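Local atomic coordinates of guanine nucleotide exchange factor p115rhogef (Homo sapiens, PDB entry 1IAP), a protein that probably activates the small GTPase Rho by promoting nucleotide exchange and, through its RGS-like domain, probably engages heterotrimeric G protein alpha subunits. Residues A[31-36]-A[69-74]; A[40-45]-A[182-187]. One frame throughout, in Å; residues are numbered along the deposited sequence.

Contact 1: A[31-36]-A[69-74]; sequences PGPLLC and LRVPVP
Val71 drives one methyl against the backbone of Gly32, and this meeting forms the heart of the contact. Its CG1 lies 3.4 Å from Gly32 C, over the peptide that joins Gly32 to Pro33. The methyl is placed there by a torsion that sets CG1 opposite the valine carbonyl carbon (chi1 -59°). Glycine suits the position because its bare CA lets the loop come close: Leu69 O stands 3.8 Å from Gly32 CA, and Gly32 CA and Leu69 CA are 4.7 Å apart.

The remaining contacts are between apolar side chains. Val71 CG1 also reaches Cys36 CB at 3.8 Å, one helical turn beyond Gly32, while CG2 of the same valine approaches Cys36 SG at 4.2 Å. Leu69 divides its two methyls: CD1 meets Leu35 CD1 at 3.9 Å, and CD2 touches Pro31 CG as the two side chains cross at about a right angle. The fork of the leucine lets one side chain touch two residues of the other segment.

No hydrogen bond joins the segments. Within 31-36 the backbone bonds are Leu35 N to Pro31 O and Cys36 N to Gly32 O. At the start of the helix no earlier turn supplies a carbonyl for the nitrogen of Pro33, so the N-H that proline lacks is little missed. The loop is fastened instead to helix 48-63, where Val71 shares a backbone hydrogen bond with Phe62, whose side chain also touches Leu35, Cys36 and Leu69.

Here the loop between helices 48-63 and 75-81 packs on the start of helix 32-43, within the buried interior of an all-helical RGS-like domain.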
# COMPACT_ATOMS: atom_id res chain seq x y z
N PRO A 31 2.63 -8.68 3.27
CA PRO A 31 2.23 -7.44 2.59
C PRO A 31 0.95 -6.78 3.09
O PRO A 31 0.74 -5.59 2.86
CB PRO A 31 2.07 -7.91 1.14
CG PRO A 31 1.55 -9.29 1.30
CD PRO A 31 2.44 -9.84 2.39
N GLY A 32 0.10 -7.55 3.77
CA GLY A 32 -1.17 -7.03 4.27
C GLY A 32 -1.16 -5.67 4.95
O GLY A 32 -1.83 -4.75 4.50
N PRO A 33 -0.39 -5.51 6.05
CA PRO A 33 -0.30 -4.26 6.81
C PRO A 33 0.00 -3.00 5.99
O PRO A 33 -0.69 -1.99 6.13
CB PRO A 33 0.81 -4.56 7.81
CG PRO A 33 0.61 -6.02 8.08
CD PRO A 33 0.42 -6.56 6.69
N LEU A 34 1.03 -3.06 5.15
CA LEU A 34 1.39 -1.91 4.33
C LEU A 34 0.31 -1.62 3.29
O LEU A 34 -0.07 -0.47 3.11
CB LEU A 34 2.74 -2.13 3.63
CG LEU A 34 3.26 -1.03 2.69
CD1 LEU A 34 3.39 0.31 3.42
CD2 LEU A 34 4.61 -1.45 2.12
N LEU A 35 -0.19 -2.66 2.63
CA LEU A 35 -1.22 -2.50 1.61
C LEU A 35 -2.49 -1.91 2.21
O LEU A 35 -3.17 -1.10 1.58
CB LEU A 35 -1.52 -3.83 0.93
CG LEU A 35 -0.37 -4.42 0.11
CD1 LEU A 35 -0.74 -5.81 -0.36
CD2 LEU A 35 -0.04 -3.50 -1.06
N CYS A 36 -2.80 -2.32 3.44
CA CYS A 36 -3.97 -1.84 4.15
C CYS A 36 -3.87 -0.34 4.41
O CYS A 36 -4.81 0.41 4.15
CB CYS A 36 -4.11 -2.61 5.47
SG CYS A 36 -5.44 -2.05 6.54
N LEU A 69 -5.41 -11.23 2.62
CA LEU A 69 -4.51 -10.20 3.12
C LEU A 69 -4.96 -9.67 4.48
O LEU A 69 -4.67 -8.53 4.83
CB LEU A 69 -4.42 -9.04 2.12
CG LEU A 69 -3.94 -9.32 0.69
CD1 LEU A 69 -4.00 -8.02 -0.09
CD2 LEU A 69 -2.53 -9.88 0.69
N ARG A 70 -5.64 -10.52 5.25
CA ARG A 70 -6.14 -10.12 6.56
C ARG A 70 -5.04 -9.58 7.45
O ARG A 70 -3.98 -10.20 7.60
CB ARG A 70 -6.85 -11.28 7.26
CG ARG A 70 -7.62 -10.85 8.50
CD ARG A 70 -8.45 -11.99 9.07
NE ARG A 70 -9.57 -11.49 9.86
CZ ARG A 70 -9.65 -11.57 11.19
NH1 ARG A 70 -8.67 -12.12 11.89
NH2 ARG A 70 -10.71 -11.06 11.81
N VAL A 71 -5.28 -8.40 8.00
CA VAL A 71 -4.34 -7.76 8.91
C VAL A 71 -4.88 -7.95 10.33
O VAL A 71 -6.07 -8.23 10.51
CB VAL A 71 -4.22 -6.23 8.63
CG1 VAL A 71 -3.75 -5.99 7.20
CG2 VAL A 71 -5.56 -5.53 8.87
N PRO A 72 -4.01 -7.89 11.35
CA PRO A 72 -4.48 -8.06 12.73
C PRO A 72 -5.42 -6.90 13.08
O PRO A 72 -5.02 -5.74 13.13
CB PRO A 72 -3.18 -8.04 13.54
CG PRO A 72 -2.22 -7.26 12.67
CD PRO A 72 -2.54 -7.78 11.30
N VAL A 73 -6.69 -7.24 13.26
CA VAL A 73 -7.74 -6.27 13.55
C VAL A 73 -7.95 -6.02 15.05
O VAL A 73 -7.94 -6.96 15.84
CB VAL A 73 -9.09 -6.74 12.95
CG1 VAL A 73 -10.14 -5.63 13.05
CG2 VAL A 73 -8.91 -7.18 11.50
N PRO A 74 -8.09 -4.75 15.45
CA PRO A 74 -8.31 -4.43 16.86
C PRO A 74 -9.61 -5.11 17.30
O PRO A 74 -10.65 -4.93 16.66
CB PRO A 74 -8.46 -2.92 16.85
CG PRO A 74 -7.55 -2.51 15.74
CD PRO A 74 -7.89 -3.51 14.67

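Contact 2: A[40-45]-A[182-187]; sequences ADMLGS and GLYMRH
Leu183 meets the methyl end of Met42, CD2 to CE at 3.6 Å, the two side chains crossing at roughly a right angle. Met42 is extended through its first two torsions and bends only at the third (chi3 72°), which turns CE toward the leucine. A long, flexible methionine suits a helix pair whose nearest CA atoms, those of Met42 and Tyr184, are 7.1 Å apart.

Tyr184 comes next, offering its ring edge: CD1 lies 4.1 Å from Met42 CB, and the sulfur approaches the ring obliquely in a Met-aromatic contact. Its hydroxyl is held by the backbone oxygen of Lys12 and by a water that donates to Tyr184 OH and to Asp41 OD1, bridging the helices. The other carboxylate oxygen of Asp41 forms a salt bridge with Lys12.

His187, a turn further on, slides past Met42 in the opposite direction. Met42 CG lies over one face of the His187 ring, 3.9 Å from its centroid in a CH-pi contact. At the ring edge, NE2 donates to Ser45 OG at 3.0 Å, with the oxygen 19° out of the ring plane. Ser45 OG in turn donates to Met42 O, although this exposed serine is poorly ordered.

Since Met42 O can only accept, the Ser45 hydroxyl proton is used there and His187 NE2 probably carries a proton. A short hydrogen-bond chain thus runs from His187 through Ser45 to Met42 O beside the apolar packing of Met42, with the Asp41-water-Tyr184 link as a second polar connection.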
# COMPACT_ATOMS: atom_id res chain seq x y z
N ALA A 40 -6.23 2.64 2.88
CA ALA A 40 -6.95 3.45 3.86
C ALA A 40 -6.75 4.93 3.54
O ALA A 40 -7.67 5.73 3.70
CB ALA A 40 -6.45 3.15 5.26
N ASP A 41 -5.55 5.27 3.08
CA ASP A 41 -5.23 6.64 2.72
C ASP A 41 -6.01 7.01 1.46
O ASP A 41 -6.52 8.12 1.34
CB ASP A 41 -3.73 6.77 2.46
CG ASP A 41 -3.30 8.21 2.29
OD1 ASP A 41 -3.28 8.70 1.14
OD2 ASP A 41 -2.99 8.86 3.32
N MET A 42 -6.07 6.07 0.53
CA MET A 42 -6.77 6.22 -0.73
C MET A 42 -8.26 6.47 -0.47
O MET A 42 -8.90 7.26 -1.17
CB MET A 42 -6.56 4.96 -1.57
CG MET A 42 -7.34 4.87 -2.86
SD MET A 42 -6.73 3.49 -3.86
CE MET A 42 -7.35 2.12 -2.92
N LEU A 43 -8.79 5.80 0.55
CA LEU A 43 -10.19 5.93 0.95
C LEU A 43 -10.49 7.34 1.44
O LEU A 43 -11.57 7.88 1.20
CB LEU A 43 -10.52 4.93 2.06
CG LEU A 43 -11.28 3.66 1.68
CD1 LEU A 43 -10.59 2.93 0.54
CD2 LEU A 43 -11.38 2.76 2.91
N GLY A 44 -9.51 7.93 2.13
CA GLY A 44 -9.66 9.27 2.67
C GLY A 44 -9.74 10.39 1.65
O GLY A 44 -10.07 11.52 2.01
N SER A 45 -9.44 10.10 0.39
CA SER A 45 -9.50 11.11 -0.66
C SER A 45 -10.73 10.96 -1.56
O SER A 45 -10.83 11.63 -2.59
CB SER A 45 -8.22 11.08 -1.50
OG SER A 45 -8.08 9.85 -2.19
N GLY A 182 -1.80 -2.67 -7.69
CA GLY A 182 -2.34 -2.06 -8.90
C GLY A 182 -3.36 -0.99 -8.59
O GLY A 182 -3.32 0.11 -9.16
N LEU A 183 -4.25 -1.28 -7.65
CA LEU A 183 -5.30 -0.34 -7.26
C LEU A 183 -4.73 0.97 -6.74
O LEU A 183 -5.14 2.05 -7.17
CB LEU A 183 -6.21 -0.98 -6.20
CG LEU A 183 -7.47 -0.19 -5.81
CD1 LEU A 183 -8.39 -0.06 -7.01
CD2 LEU A 183 -8.19 -0.91 -4.68
N TYR A 184 -3.75 0.89 -5.84
CA TYR A 184 -3.16 2.09 -5.27
C TYR A 184 -2.30 2.87 -6.27
O TYR A 184 -2.28 4.10 -6.25
CB TYR A 184 -2.35 1.75 -4.02
CG TYR A 184 -1.88 2.98 -3.29
CD1 TYR A 184 -2.75 3.70 -2.46
CD2 TYR A 184 -0.59 3.47 -3.46
CE1 TYR A 184 -2.35 4.87 -1.83
CE2 TYR A 184 -0.18 4.65 -2.83
CZ TYR A 184 -1.06 5.34 -2.02
OH TYR A 184 -0.66 6.49 -1.40
N MET A 185 -1.56 2.15 -7.12
CA MET A 185 -0.71 2.81 -8.12
C MET A 185 -1.57 3.63 -9.09
O MET A 185 -1.20 4.72 -9.49
CB MET A 185 0.13 1.78 -8.88
CG MET A 185 1.36 1.30 -8.11
SD MET A 185 2.56 2.66 -7.82
CE MET A 185 3.05 2.31 -6.11
N ARG A 186 -2.73 3.09 -9.43
CA ARG A 186 -3.67 3.76 -10.33
C ARG A 186 -4.10 5.08 -9.68
O ARG A 186 -4.31 6.08 -10.36
CB ARG A 186 -4.87 2.84 -10.55
CG ARG A 186 -5.74 3.17 -11.74
CD ARG A 186 -6.69 2.01 -11.98
NE ARG A 186 -5.95 0.76 -12.16
CZ ARG A 186 -6.24 -0.39 -11.54
NH1 ARG A 186 -7.26 -0.47 -10.70
NH2 ARG A 186 -5.49 -1.46 -11.77
N HIS A 187 -4.18 5.07 -8.35
CA HIS A 187 -4.56 6.24 -7.57
C HIS A 187 -3.47 7.31 -7.66
O HIS A 187 -3.74 8.50 -7.51
CB HIS A 187 -4.78 5.83 -6.11
CG HIS A 187 -5.14 6.96 -5.20
ND1 HIS A 187 -4.24 7.54 -4.34
CD2 HIS A 187 -6.32 7.61 -5.01
CE1 HIS A 187 -4.84 8.50 -3.66
NE2 HIS A 187 -6.10 8.56 -4.05
O HOH W 1 -2.45 8.83 -1.52

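In the fold
Helix 32-43 takes part in both contacts: it contributes residues 32-36 to contact 1 and, with Ser45 beyond the helix, residues 41-42 to contact 2, the contact centres lying about 15 Å apart. Helix 171-187, which supplies the partner residues of contact 2, also borders contact 1, where Val177 touches Pro31 and Leu69, so it accompanies helix 32-43 from one contact to the other. Along the chain the segments alternate, so residues far apart in sequence meet in both contacts. The touching residues of contact 1 are all buried and no hydrogen bond crosses it, whereas contact 2 is partly buried and mixes apolar packing with hydrogen bonds; neither includes a bound ligand or metal.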